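Local atomic coordinates of extracellular invertase (Aspergillus kawachii, PDB entry 5XH8), a protein that hydrolyses sucrose-type beta-fructofuranosides and, with high transfructosylation activity, probably transfers fructosyl groups to make fructooligosaccharides such as 1-kestose. Residues L33-Q38 and Y76-Q81; P42-T47 and P111-T116; G57-G62 and V97-V102. All coordinates share one frame; numbering follows the deposited sequence.

Overall arrangement
From the N terminus, residues 33-38 lead into strand 37-47, and contact 1 closes the first loop when 76-81, at the far end of the same sheet, returns beside them. Contact 2 starts further along strand 37-47 and closes a longer loop at 111-116. Inside that loop lies contact 3, which joins 57-62 to 97-102; contact 1 crosses both, its segments alternating with theirs. Contact 1 thus stays within one blade of the propeller, whereas contacts 2 and 3, with centres about 8 Å apart, fasten that blade to the next, the sheet of strands 96-103 and 112-118. Contacts 1 and 3 touch where strands 37-47 and 54-60 pair.

Contact 1 of 3, residues L33-Q38 and Y76-Q81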
ATOM      1  N   LEU A  33      27.941 -17.695   7.999  1.00 20.69           N
ATOM      2  CA  LEU A  33      26.798 -17.862   8.854  1.00 21.14           C
ATOM      3  C   LEU A  33      26.921 -16.829   9.986  1.00 20.74           C
ATOM      4  O   LEU A  33      28.015 -16.360  10.262  1.00 21.15           O
ATOM      5  CB  LEU A  33      26.716 -19.319   9.372  1.00 20.90           C
ATOM      6  CG  LEU A  33      27.597 -19.807  10.518  1.00 21.04           C
ATOM      7  CD1 LEU A  33      27.214 -21.245  10.870  1.00 21.62           C
ATOM      8  CD2 LEU A  33      29.094 -19.709  10.204  1.00 22.40           C
ATOM      9  N   PRO A  34      25.811 -16.478  10.648  1.00 20.38           N
ATOM     10  CA  PRO A  34      25.886 -15.447  11.694  1.00 21.85           C
ATOM     11  C   PRO A  34      26.693 -15.906  12.919  1.00 22.76           C
ATOM     12  O   PRO A  34      27.032 -17.098  13.028  1.00 22.03           O
ATOM     13  CB  PRO A  34      24.412 -15.204  12.063  1.00 21.47           C
ATOM     14  CG  PRO A  34      23.699 -16.441  11.612  1.00 21.36           C
ATOM     15  CD  PRO A  34      24.445 -16.952  10.434  1.00 20.66           C
ATOM     16  N   PRO A  35      26.989 -14.967  13.842  1.00 23.11           N
ATOM     17  CA  PRO A  35      27.701 -15.338  15.065  1.00 23.37           C
ATOM     18  C   PRO A  35      26.983 -16.415  15.869  1.00 22.95           C
ATOM     19  O   PRO A  35      27.638 -17.262  16.466  1.00 23.58           O
ATOM     20  CB  PRO A  35      27.810 -14.017  15.831  1.00 23.63           C
ATOM     21  CG  PRO A  35      27.762 -12.974  14.763  1.00 24.20           C
ATOM     22  CD  PRO A  35      26.753 -13.514  13.778  1.00 23.91           C
ATOM     23  N   ASN A  36      25.652 -16.409  15.825  1.00 23.82           N
ATOM     24  CA  ASN A  36      24.828 -17.480  16.391  1.00 23.93           C
ATOM     25  C   ASN A  36      23.443 -17.386  15.797  1.00 23.44           C
ATOM     26  O   ASN A  36      23.187 -16.492  14.985  1.00 23.42           O
ATOM     27  CB  ASN A  36      24.743 -17.314  17.903  1.00 26.60           C
ATOM     28  CG  ASN A  36      24.288 -15.916  18.300  1.00 28.82           C
ATOM     29  OD1 ASN A  36      23.300 -15.382  17.794  1.00 27.31           O
ATOM     30  ND2 ASN A  36      25.041 -15.305  19.171  1.00 32.82           N
ATOM     31  N   GLY A  37      22.539 -18.282  16.208  1.00 20.67           N
ATOM     32  CA  GLY A  37      21.155 -18.217  15.773  1.00 20.87           C
ATOM     33  C   GLY A  37      20.962 -18.654  14.318  1.00 20.70           C
ATOM     34  O   GLY A  37      21.782 -19.361  13.729  1.00 19.84           O
ATOM     35  N   GLN A  38      19.859 -18.226  13.740  1.00 21.42           N
ATOM     36  CA  GLN A  38      19.361 -18.809  12.490  1.00 21.27           C
ATOM     37  C   GLN A  38      19.708 -17.896  11.317  1.00 21.40           C
ATOM     38  O   GLN A  38      19.657 -16.656  11.433  1.00 20.46           O
ATOM     39  CB  GLN A  38      17.834 -19.005  12.588  1.00 21.49           C
ATOM     40  CG  GLN A  38      17.197 -19.799  11.448  1.00 21.90           C
ATOM     41  CD  GLN A  38      16.673 -18.937  10.319  1.00 22.97           C
ATOM     42  OE1 GLN A  38      16.942 -17.724  10.231  1.00 23.07           O
ATOM     43  NE2 GLN A  38      15.900 -19.550   9.448  1.00 23.61           N
ATOM     44  N   TYR A  76      35.564 -12.784   6.228  1.00 23.29           N
ATOM     45  CA  TYR A  76      34.471 -11.836   6.463  1.00 23.71           C
ATOM     46  C   TYR A  76      34.601 -11.126   7.795  1.00 24.46           C
ATOM     47  O   TYR A  76      35.188 -11.667   8.747  1.00 25.33           O
ATOM     48  CB  TYR A  76      33.117 -12.568   6.383  1.00 21.99           C
ATOM     49  CG  TYR A  76      32.942 -13.280   5.080  1.00 21.67           C
ATOM     50  CD1 TYR A  76      33.445 -14.563   4.902  1.00 22.19           C
ATOM     51  CD2 TYR A  76      32.322 -12.661   3.987  1.00 21.64           C
ATOM     52  CE1 TYR A  76      33.325 -15.222   3.694  1.00 21.94           C
ATOM     53  CE2 TYR A  76      32.189 -13.322   2.773  1.00 21.23           C
ATOM     54  CZ  TYR A  76      32.690 -14.609   2.629  1.00 21.26           C
ATOM     55  OH  TYR A  76      32.565 -15.302   1.440  1.00 22.80           O
ATOM     56  N   GLN A  77      34.023  -9.929   7.855  1.00 24.99           N
ATOM     57  CA  GLN A  77      33.887  -9.136   9.075  1.00 27.18           C
ATOM     58  C   GLN A  77      32.402  -8.820   9.277  1.00 26.27           C
ATOM     59  O   GLN A  77      31.754  -8.240   8.391  1.00 25.45           O
ATOM     60  CB  GLN A  77      34.629  -7.794   8.948  1.00 30.45           C
ATOM     61  CG  GLN A  77      36.105  -7.824   9.266  1.00 36.36           C
ATOM     62  CD  GLN A  77      36.939  -8.693   8.324  1.00 41.87           C
ATOM     63  OE1 GLN A  77      36.776  -8.680   7.080  1.00 42.17           O
ATOM     64  NE2 GLN A  77      37.874  -9.451   8.921  1.00 43.56           N
ATOM     65  N   ASP A  78      31.884  -9.112  10.460  1.00 24.32           N
ATOM     66  CA  ASP A  78      30.510  -8.768  10.790  1.00 25.14           C
ATOM     67  C   ASP A  78      30.281  -7.257  10.756  1.00 25.78           C
ATOM     68  O   ASP A  78      31.152  -6.503  11.141  1.00 25.34           O
ATOM     69  CB  ASP A  78      30.149  -9.273  12.179  1.00 24.77           C
ATOM     70  CG  ASP A  78      30.088 -10.777  12.239  1.00 24.99           C
ATOM     71  OD1 ASP A  78      29.242 -11.365  11.522  1.00 23.02           O
ATOM     72  OD2 ASP A  78      30.938 -11.357  12.958  1.00 25.69           O
ATOM     73  N   LEU A  79      29.100  -6.842  10.297  1.00 24.73           N
ATOM     74  CA  LEU A  79      28.590  -5.513  10.570  1.00 25.22           C
ATOM     75  C   LEU A  79      27.701  -5.622  11.783  1.00 24.78           C
ATOM     76  O   LEU A  79      26.992  -6.616  11.932  1.00 24.60           O
ATOM     77  CB  LEU A  79      27.856  -4.937   9.354  1.00 24.47           C
ATOM     78  CG  LEU A  79      28.776  -4.741   8.143  1.00 26.36           C
ATOM     79  CD1 LEU A  79      27.982  -4.530   6.857  1.00 26.85           C
ATOM     80  CD2 LEU A  79      29.779  -3.606   8.339  1.00 27.05           C
ATOM     81  N   ASN A  80      27.758  -4.623  12.666  1.00 26.67           N
ATOM     82  CA  ASN A  80      26.929  -4.580  13.896  1.00 29.85           C
ATOM     83  C   ASN A  80      27.032  -5.775  14.789  1.00 30.48           C
ATOM     84  O   ASN A  80      26.038  -6.119  15.442  1.00 31.88           O
ATOM     85  CB  ASN A  80      25.436  -4.510  13.579  1.00 33.40           C
ATOM     86  CG  ASN A  80      25.092  -3.416  12.645  1.00 34.45           C
ATOM     87  OD1 ASN A  80      24.297  -3.605  11.734  1.00 40.01           O
ATOM     88  ND2 ASN A  80      25.667  -2.261  12.864  1.00 35.95           N
ATOM     89  N   GLN A  81      28.176  -6.441  14.789  1.00 29.97           N
ATOM     90  CA  GLN A  81      28.348  -7.667  15.552  1.00 34.05           C
ATOM     91  C   GLN A  81      27.265  -8.701  15.238  1.00 30.52           C
ATOM     92  O   GLN A  81      26.890  -9.493  16.109  1.00 29.37           O
ATOM     93  CB  GLN A  81      28.378  -7.356  17.059  1.00 39.67           C
ATOM     94  CG  GLN A  81      29.230  -6.150  17.445  1.00 45.56           C
ATOM     95  CD  GLN A  81      29.081  -5.825  18.918  1.00 52.18           C
ATOM     96  OE1 GLN A  81      28.401  -4.865  19.289  1.00 56.45           O
ATOM     97  NE2 GLN A  81      29.673  -6.658  19.767  1.00 53.00           N
TER
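Pro35 meets Asp78 and Gln81 through the outer edge of its pyrrolidine ring, and every touch between residues 33-38 and 76-81 is a van der Waals one. Pro35 CG lies over one face of the Asp78 carboxylate, shifted toward its oxygen end, 3.9 Å from Asp78 OD1 and 4.0 Å from Asp78 OD2. Pro35 CD adds a touch of 4.0 Å to Asp78 OD1, and the two side chains pass each other in opposite directions. With CG of Asp78 beside its own backbone N (chi1 -68°), the carboxylate is swung toward the proline. The second touch comes from the backbone: Pro35 CG is 3.8 Å from Gln81 O. Asn80 and Gln81 both have positive phi, and this turn after strand 77-78 brings the carbonyl round to the proline, while the end of the Gln81 side chain leads away.

The polar bonds are made elsewhere. Asp78 OD1 forms a salt bridge with Arg603 NH2, and the same nitrogen donates to Leu33 O, so one guanidinium near the C terminus grips both segments; Pro35 also packs on this arginine. Gln77 NE2 is bonded to Asp602 in the same tail.

The contact lies at the surface and joins the lead-in to strand 37-47 with the last strand of the same propeller blade. Its chemistry is that of weakly polarised CH groups facing oxygen atoms, so the direct touch contributes modest attraction, and the directional hold between the segments probably comes mainly from Arg603.

Contact 2 of 3, residues P42-T47 and P111-T116; sequences PCLHYT and PTLLYT
This is a buried apolar contact between two sheets, joining strand 37-47 to the start of 112-118, with Pro111 just ahead of it, and no hydrogen bond links the segments. Two pairs carry it, Tyr46 with Pro111 and Leu44 with Leu113, in an antiparallel register with the CA atoms of Leu44 and Leu113 7.1 Å apart.

Pro111 reaches over the phenol end of the Tyr46 ring. Its CB makes a CH-pi contact, 4.0 Å from the ring centroid and 28° off the ring normal, whereas Pro111 CG lies beyond the rim, 3.4 Å from Tyr46 CE2. With chi1 at 70°, CG of Tyr46 is flanked by both backbone neighbours, which helps direct the ring to the proline. Leu44 O lies at the edge of the ring, in its plane, and His55 stacks on it.

The two sheets are neighbouring blades of the five-bladed beta-propeller of glycoside hydrolase family 32, and these side chains fill part of their interface. Strand 96-103, the edge strand of the second blade, completes the interface: Val102 packs on both Tyr46 and Pro111, and Leu44 shares a backbone hydrogen bond with Gly100.

Leu44 and Leu113 meet more lightly, their CD1 atoms 4.2 Å apart where the side chains cross at about a right angle. The first bond of the Leu113 side chain points toward the other strand, whereas Leu44 approaches only with its end.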
ATOM      1  N   PRO A  42      19.960 -15.813   1.711  1.00 18.76           N
ATOM      2  CA  PRO A  42      20.880 -14.718   1.486  1.00 19.12           C
ATOM      3  C   PRO A  42      20.185 -13.648   0.610  1.00 19.73           C
ATOM      4  O   PRO A  42      19.241 -13.960  -0.104  1.00 19.22           O
ATOM      5  CB  PRO A  42      22.042 -15.383   0.754  1.00 19.42           C
ATOM      6  CG  PRO A  42      21.388 -16.494  -0.008  1.00 19.64           C
ATOM      7  CD  PRO A  42      20.308 -16.996   0.901  1.00 19.06           C
ATOM      8  N   CYS A  43      20.624 -12.401   0.728  1.00 20.40           N
ATOM      9  CA  CYS A  43      20.087 -11.295  -0.069  1.00 20.93           C
ATOM     10  C   CYS A  43      20.961 -10.083   0.191  1.00 20.93           C
ATOM     11  O   CYS A  43      21.997 -10.187   0.865  1.00 20.84           O
ATOM     12  CB  CYS A  43      18.602 -11.007   0.282  1.00 22.06           C
ATOM     13  SG  CYS A  43      18.286 -10.668   2.021  1.00 23.34           S
ATOM     14  N   LEU A  44      20.600  -8.952  -0.408  1.00 20.99           N
ATOM     15  CA  LEU A  44      21.178  -7.648  -0.082  1.00 22.12           C
ATOM     16  C   LEU A  44      22.645  -7.447  -0.528  1.00 23.39           C
ATOM     17  O   LEU A  44      23.177  -6.346  -0.340  1.00 26.26           O
ATOM     18  CB  LEU A  44      20.995  -7.348   1.434  1.00 22.69           C
ATOM     19  CG  LEU A  44      21.534  -6.056   2.076  1.00 24.40           C
ATOM     20  CD1 LEU A  44      20.563  -5.467   3.085  1.00 26.15           C
ATOM     21  CD2 LEU A  44      22.883  -6.280   2.726  1.00 26.01           C
ATOM     22  N   HIS A  45      23.262  -8.434  -1.188  1.00 22.16           N
ATOM     23  CA  HIS A  45      24.688  -8.358  -1.521  1.00 22.64           C
ATOM     24  C   HIS A  45      25.002  -7.126  -2.396  1.00 23.47           C
ATOM     25  O   HIS A  45      24.212  -6.779  -3.275  1.00 25.70           O
ATOM     26  CB  HIS A  45      25.191  -9.559  -2.343  1.00 23.01           C
ATOM     27  CG  HIS A  45      24.802 -10.911  -1.846  1.00 23.37           C
ATOM     28  ND1 HIS A  45      24.802 -11.256  -0.509  1.00 24.32           N
ATOM     29  CD2 HIS A  45      24.498 -12.041  -2.522  1.00 23.20           C
ATOM     30  CE1 HIS A  45      24.448 -12.519  -0.377  1.00 23.50           C
ATOM     31  NE2 HIS A  45      24.279 -13.026  -1.588  1.00 24.77           N
ATOM     32  N   TYR A  46      26.145  -6.490  -2.183  1.00 23.54           N
ATOM     33  CA  TYR A  46      26.578  -5.423  -3.086  1.00 24.73           C
ATOM     34  C   TYR A  46      28.036  -5.093  -2.929  1.00 23.95           C
ATOM     35  O   TYR A  46      28.591  -5.202  -1.834  1.00 24.25           O
ATOM     36  CB  TYR A  46      25.749  -4.140  -2.895  1.00 23.58           C
ATOM     37  CG  TYR A  46      25.968  -3.389  -1.591  1.00 23.51           C
ATOM     38  CD1 TYR A  46      25.376  -3.811  -0.397  1.00 23.23           C
ATOM     39  CD2 TYR A  46      26.763  -2.225  -1.549  1.00 23.48           C
ATOM     40  CE1 TYR A  46      25.551  -3.102   0.792  1.00 23.38           C
ATOM     41  CE2 TYR A  46      26.939  -1.514  -0.366  1.00 23.52           C
ATOM     42  CZ  TYR A  46      26.335  -1.954   0.810  1.00 24.09           C
ATOM     43  OH  TYR A  46      26.521  -1.246   2.000  1.00 25.12           O
ATOM     44  N   THR A  47      28.644  -4.670  -4.029  1.00 23.88           N
ATOM     45  CA  THR A  47      29.953  -4.053  -3.988  1.00 25.40           C
ATOM     46  C   THR A  47      29.760  -2.573  -3.742  1.00 25.03           C
ATOM     47  O   THR A  47      29.094  -1.898  -4.515  1.00 26.54           O
ATOM     48  CB  THR A  47      30.720  -4.242  -5.305  1.00 25.95           C
ATOM     49  OG1 THR A  47      30.746  -5.632  -5.650  1.00 27.45           O
ATOM     50  CG2 THR A  47      32.131  -3.728  -5.181  1.00 25.66           C
ATOM     51  N   PRO A 111      24.035   3.036  -1.214  1.00 25.25           N
ATOM     52  CA  PRO A 111      23.447   1.718  -1.442  1.00 24.20           C
ATOM     53  C   PRO A 111      21.951   1.789  -1.129  1.00 23.19           C
ATOM     54  O   PRO A 111      21.551   2.292  -0.055  1.00 22.30           O
ATOM     55  CB  PRO A 111      24.187   0.813  -0.445  1.00 26.61           C
ATOM     56  CG  PRO A 111      25.447   1.558  -0.093  1.00 26.64           C
ATOM     57  CD  PRO A 111      25.095   3.004  -0.186  1.00 25.29           C
ATOM     58  N   THR A 112      21.145   1.384  -2.092  1.00 22.54           N
ATOM     59  CA  THR A 112      19.705   1.578  -2.030  1.00 22.15           C
ATOM     60  C   THR A 112      19.055   0.196  -2.094  1.00 21.40           C
ATOM     61  O   THR A 112      19.166  -0.500  -3.082  1.00 20.24           O
ATOM     62  CB  THR A 112      19.235   2.516  -3.159  1.00 23.37           C
ATOM     63  OG1 THR A 112      19.805   3.827  -2.954  1.00 22.93           O
ATOM     64  CG2 THR A 112      17.720   2.630  -3.163  1.00 22.70           C
ATOM     65  N   LEU A 113      18.410  -0.196  -1.003  1.00 21.42           N
ATOM     66  CA  LEU A 113      17.760  -1.511  -0.880  1.00 21.23           C
ATOM     67  C   LEU A 113      16.313  -1.428  -1.336  1.00 21.41           C
ATOM     68  O   LEU A 113      15.543  -0.613  -0.810  1.00 21.28           O
ATOM     69  CB  LEU A 113      17.789  -1.970   0.580  1.00 20.62           C
ATOM     70  CG  LEU A 113      17.014  -3.240   0.938  1.00 20.20           C
ATOM     71  CD1 LEU A 113      17.643  -4.452   0.310  1.00 21.26           C
ATOM     72  CD2 LEU A 113      16.950  -3.391   2.453  1.00 21.03           C
ATOM     73  N   LEU A 114      15.950  -2.278  -2.296  1.00 20.22           N
ATOM     74  CA  LEU A 114      14.563  -2.536  -2.636  1.00 20.45           C
ATOM     75  C   LEU A 114      14.215  -3.922  -2.074  1.00 19.88           C
ATOM     76  O   LEU A 114      14.835  -4.913  -2.452  1.00 20.29           O
ATOM     77  CB  LEU A 114      14.357  -2.504  -4.157  1.00 20.75           C
ATOM     78  CG  LEU A 114      12.937  -2.727  -4.678  1.00 21.48           C
ATOM     79  CD1 LEU A 114      11.977  -1.652  -4.210  1.00 21.79           C
ATOM     80  CD2 LEU A 114      12.935  -2.799  -6.197  1.00 22.67           C
ATOM     81  N   TYR A 115      13.208  -3.994  -1.207  1.00 19.68           N
ATOM     82  CA  TYR A 115      12.911  -5.226  -0.475  1.00 18.88           C
ATOM     83  C   TYR A 115      11.430  -5.440  -0.275  1.00 19.08           C
ATOM     84  O   TYR A 115      10.613  -4.490  -0.380  1.00 18.16           O
ATOM     85  CB  TYR A 115      13.616  -5.208   0.887  1.00 19.65           C
ATOM     86  CG  TYR A 115      12.989  -4.295   1.943  1.00 19.10           C
ATOM     87  CD1 TYR A 115      13.250  -2.926   1.955  1.00 19.23           C
ATOM     88  CD2 TYR A 115      12.148  -4.805   2.921  1.00 18.74           C
ATOM     89  CE1 TYR A 115      12.679  -2.098   2.909  1.00 19.92           C
ATOM     90  CE2 TYR A 115      11.558  -3.977   3.868  1.00 19.53           C
ATOM     91  CZ  TYR A 115      11.829  -2.624   3.862  1.00 19.13           C
ATOM     92  OH  TYR A 115      11.277  -1.813   4.820  1.00 18.71           O
ATOM     93  N   THR A 116      11.075  -6.682   0.027  1.00 17.80           N
ATOM     94  CA  THR A 116       9.677  -7.007   0.272  1.00 18.18           C
ATOM     95  C   THR A 116       9.318  -6.705   1.724  1.00 18.48           C
ATOM     96  O   THR A 116       9.802  -7.361   2.654  1.00 19.10           O
ATOM     97  CB  THR A 116       9.315  -8.451  -0.087  1.00 18.48           C
ATOM     98  OG1 THR A 116       9.552  -8.667  -1.485  1.00 20.01           O
ATOM     99  CG2 THR A 116       7.824  -8.702   0.195  1.00 18.00           C
TER

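Contact 3 of 3, residues G57-G62 and V97-V102. With ACT (acetate ion), chain I.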
ATOM      1  N   GLY A  57      24.634 -10.324   2.589  1.00 20.03           N
ATOM      2  CA  GLY A  57      23.479 -10.162   3.467  1.00 19.93           C
ATOM      3  C   GLY A  57      22.731 -11.475   3.556  1.00 19.02           C
ATOM      4  O   GLY A  57      22.907 -12.358   2.714  1.00 19.77           O
ATOM      5  N   PHE A  58      21.905 -11.599   4.579  1.00 18.89           N
ATOM      6  CA  PHE A  58      21.082 -12.798   4.790  1.00 19.81           C
ATOM      7  C   PHE A  58      20.007 -12.523   5.832  1.00 19.19           C
ATOM      8  O   PHE A  58      20.222 -11.744   6.758  1.00 20.05           O
ATOM      9  CB  PHE A  58      21.931 -14.026   5.195  1.00 19.81           C
ATOM     10  CG  PHE A  58      22.994 -13.713   6.200  1.00 20.29           C
ATOM     11  CD1 PHE A  58      22.691 -13.646   7.549  1.00 21.33           C
ATOM     12  CD2 PHE A  58      24.287 -13.452   5.795  1.00 20.40           C
ATOM     13  CE1 PHE A  58      23.675 -13.316   8.481  1.00 22.79           C
ATOM     14  CE2 PHE A  58      25.270 -13.135   6.709  1.00 20.92           C
ATOM     15  CZ  PHE A  58      24.967 -13.054   8.059  1.00 21.63           C
ATOM     16  N   LEU A  59      18.848 -13.154   5.667  1.00 19.85           N
ATOM     17  CA  LEU A  59      17.818 -13.157   6.713  1.00 20.55           C
ATOM     18  C   LEU A  59      18.400 -13.785   7.972  1.00 19.81           C
ATOM     19  O   LEU A  59      19.202 -14.712   7.885  1.00 19.22           O
ATOM     20  CB  LEU A  59      16.587 -13.943   6.269  1.00 22.89           C
ATOM     21  CG  LEU A  59      15.826 -13.427   5.036  1.00 23.56           C
ATOM     22  CD1 LEU A  59      14.482 -14.107   4.957  1.00 23.49           C
ATOM     23  CD2 LEU A  59      15.660 -11.916   5.065  1.00 25.25           C
ATOM     24  N   HIS A  60      18.046 -13.231   9.132  1.00 20.50           N
ATOM     25  CA  HIS A  60      18.630 -13.640  10.408  1.00 20.38           C
ATOM     26  C   HIS A  60      17.522 -13.664  11.461  1.00 21.20           C
ATOM     27  O   HIS A  60      16.831 -12.660  11.697  1.00 19.77           O
ATOM     28  CB  HIS A  60      19.774 -12.702  10.806  1.00 20.95           C
ATOM     29  CG  HIS A  60      20.475 -13.079  12.069  1.00 21.62           C
ATOM     30  ND1 HIS A  60      20.702 -14.393  12.434  1.00 21.61           N
ATOM     31  CD2 HIS A  60      21.049 -12.317  13.030  1.00 21.02           C
ATOM     32  CE1 HIS A  60      21.388 -14.421  13.557  1.00 20.95           C
ATOM     33  NE2 HIS A  60      21.608 -13.182  13.947  1.00 21.18           N
ATOM     34  N   ASP A  61      17.310 -14.852  12.025  1.00 22.34           N
ATOM     35  CA  ASP A  61      16.361 -15.086  13.124  1.00 22.10           C
ATOM     36  C   ASP A  61      14.929 -14.682  12.802  1.00 22.97           C
ATOM     37  O   ASP A  61      14.163 -14.313  13.685  1.00 23.09           O
ATOM     38  CB  ASP A  61      16.875 -14.406  14.390  1.00 23.10           C
ATOM     39  CG  ASP A  61      18.077 -15.150  14.997  1.00 23.85           C
ATOM     40  OD1 ASP A  61      18.080 -16.391  14.940  1.00 22.89           O
ATOM     41  OD2 ASP A  61      19.006 -14.507  15.514  1.00 24.24           O
ATOM     42  N   GLY A  62      14.567 -14.726  11.529  1.00 21.41           N
ATOM     43  CA  GLY A  62      13.217 -14.316  11.130  1.00 23.43           C
ATOM     44  C   GLY A  62      12.875 -12.873  11.439  1.00 22.63           C
ATOM     45  O   GLY A  62      11.696 -12.535  11.527  1.00 23.25           O
ATOM     46  N   VAL A  97      10.214  -8.456   7.369  1.00 19.56           N
ATOM     47  CA  VAL A  97      11.108  -8.021   6.323  1.00 19.98           C
ATOM     48  C   VAL A  97      11.487  -9.266   5.539  1.00 19.86           C
ATOM     49  O   VAL A  97      12.092 -10.199   6.095  1.00 19.53           O
ATOM     50  CB  VAL A  97      12.383  -7.388   6.887  1.00 20.54           C
ATOM     51  CG1 VAL A  97      13.445  -7.185   5.784  1.00 20.78           C
ATOM     52  CG2 VAL A  97      12.055  -6.071   7.566  1.00 21.63           C
ATOM     53  N   PHE A  98      11.130  -9.276   4.258  1.00 19.09           N
ATOM     54  CA  PHE A  98      11.501 -10.358   3.342  1.00 19.17           C
ATOM     55  C   PHE A  98      12.700  -9.909   2.488  1.00 19.67           C
ATOM     56  O   PHE A  98      13.293  -8.845   2.722  1.00 19.31           O
ATOM     57  CB  PHE A  98      10.276 -10.775   2.509  1.00 19.61           C
ATOM     58  CG  PHE A  98       9.314 -11.749   3.194  1.00 20.40           C
ATOM     59  CD1 PHE A  98       9.426 -12.122   4.558  1.00 20.88           C
ATOM     60  CD2 PHE A  98       8.248 -12.265   2.465  1.00 19.77           C
ATOM     61  CE1 PHE A  98       8.499 -12.993   5.129  1.00 21.94           C
ATOM     62  CE2 PHE A  98       7.326 -13.136   3.047  1.00 21.27           C
ATOM     63  CZ  PHE A  98       7.457 -13.513   4.367  1.00 21.02           C
ATOM     64  N   ASP A  99      13.090 -10.730   1.521  1.00 19.85           N
ATOM     65  CA  ASP A  99      14.315 -10.508   0.772  1.00 20.34           C
ATOM     66  C   ASP A  99      14.280  -9.187  -0.006  1.00 20.29           C
ATOM     67  O   ASP A  99      13.225  -8.734  -0.425  1.00 20.05           O
ATOM     68  CB  ASP A  99      14.542 -11.644  -0.253  1.00 21.57           C
ATOM     69  CG  ASP A  99      14.834 -12.999   0.389  1.00 23.45           C
ATOM     70  OD1 ASP A  99      15.316 -13.019   1.546  1.00 25.23           O
ATOM     71  OD2 ASP A  99      14.588 -14.036  -0.279  1.00 23.16           O
ATOM     72  N   GLY A 100      15.461  -8.627  -0.230  1.00 19.36           N
ATOM     73  CA  GLY A 100      15.636  -7.496  -1.110  1.00 20.64           C
ATOM     74  C   GLY A 100      17.012  -7.524  -1.742  1.00 21.85           C
ATOM     75  O   GLY A 100      17.876  -8.358  -1.367  1.00 21.54           O
ATOM     76  N   SER A 101      17.221  -6.595  -2.678  1.00 20.66           N
ATOM     77  CA  SER A 101      18.494  -6.431  -3.331  1.00 20.52           C
ATOM     78  C   SER A 101      18.866  -4.953  -3.391  1.00 21.18           C
ATOM     79  O   SER A 101      18.016  -4.062  -3.179  1.00 17.98           O
ATOM     80  CB  SER A 101      18.464  -7.057  -4.734  1.00 21.60           C
ATOM     81  OG  SER A 101      17.390  -6.554  -5.499  1.00 23.38           O
ATOM     82  N   VAL A 102      20.149  -4.715  -3.685  1.00 20.78           N
ATOM     83  CA  VAL A 102      20.735  -3.388  -3.558  1.00 21.89           C
ATOM     84  C   VAL A 102      21.220  -2.827  -4.894  1.00 23.08           C
ATOM     85  O   VAL A 102      21.996  -3.474  -5.622  1.00 22.96           O
ATOM     86  CB  VAL A 102      21.883  -3.393  -2.533  1.00 21.60           C
ATOM     87  CG1 VAL A 102      22.665  -2.063  -2.538  1.00 21.62           C
ATOM     88  CG2 VAL A 102      21.313  -3.705  -1.148  1.00 21.21           C
TER
HETATM   89  C   ACT I 708      23.565 -12.047  16.482  1.00 45.78           C
HETATM   90  O   ACT I 708      23.924 -13.186  16.007  1.00 33.16           O
HETATM   91  OXT ACT I 708      22.428 -11.519  16.273  1.00 48.95           O
HETATM   92  CH3 ACT I 708      24.468 -11.209  17.326  1.00 45.10           C
HETATM   93  O   HOH W   1      11.239 -10.186   9.493  1.00 21.90           O
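Leu59 closes its branched end over Asp99 OD1, which lies 3.6 Å from Leu59 CG and 3.7 Å from each of Leu59 CD1 and Leu59 CD2. In both residues CG stands beside the backbone N (chi1 -62° for Leu59), and the two side chains cross nearly at right angles. Leu59 CD2 also rests 4.1 Å from Val97 O. No direct hydrogen bond spans the segments, but a water donates to Gly62 O and accepts from Val97 N at 2.9 Å.

His60 turns the other way. CG of His60 lies trans to the backbone N (chi1 -177°), which takes the imidazole to an acetate ion at its edge: NE2 donates to OXT of the acetate at 3.0 Å (149°), with a weak second bond to the other oxygen. A hydrogen bond from ND1 to Gln38 O fixes the ring's rotation, while Asp61 OD2 sits above one face, toward the rim.

The strands run antiparallel, their axes 7.9 Å apart: strand 54-60, inside its own blade, faces 96-103, the edge strand of the next. Asp99 N binds a glycerol, and Asp99 OD2 comes close to Asp41 and Asp171, an acidic cluster consistent with the sugar-binding pocket of family 32 beta-propellers.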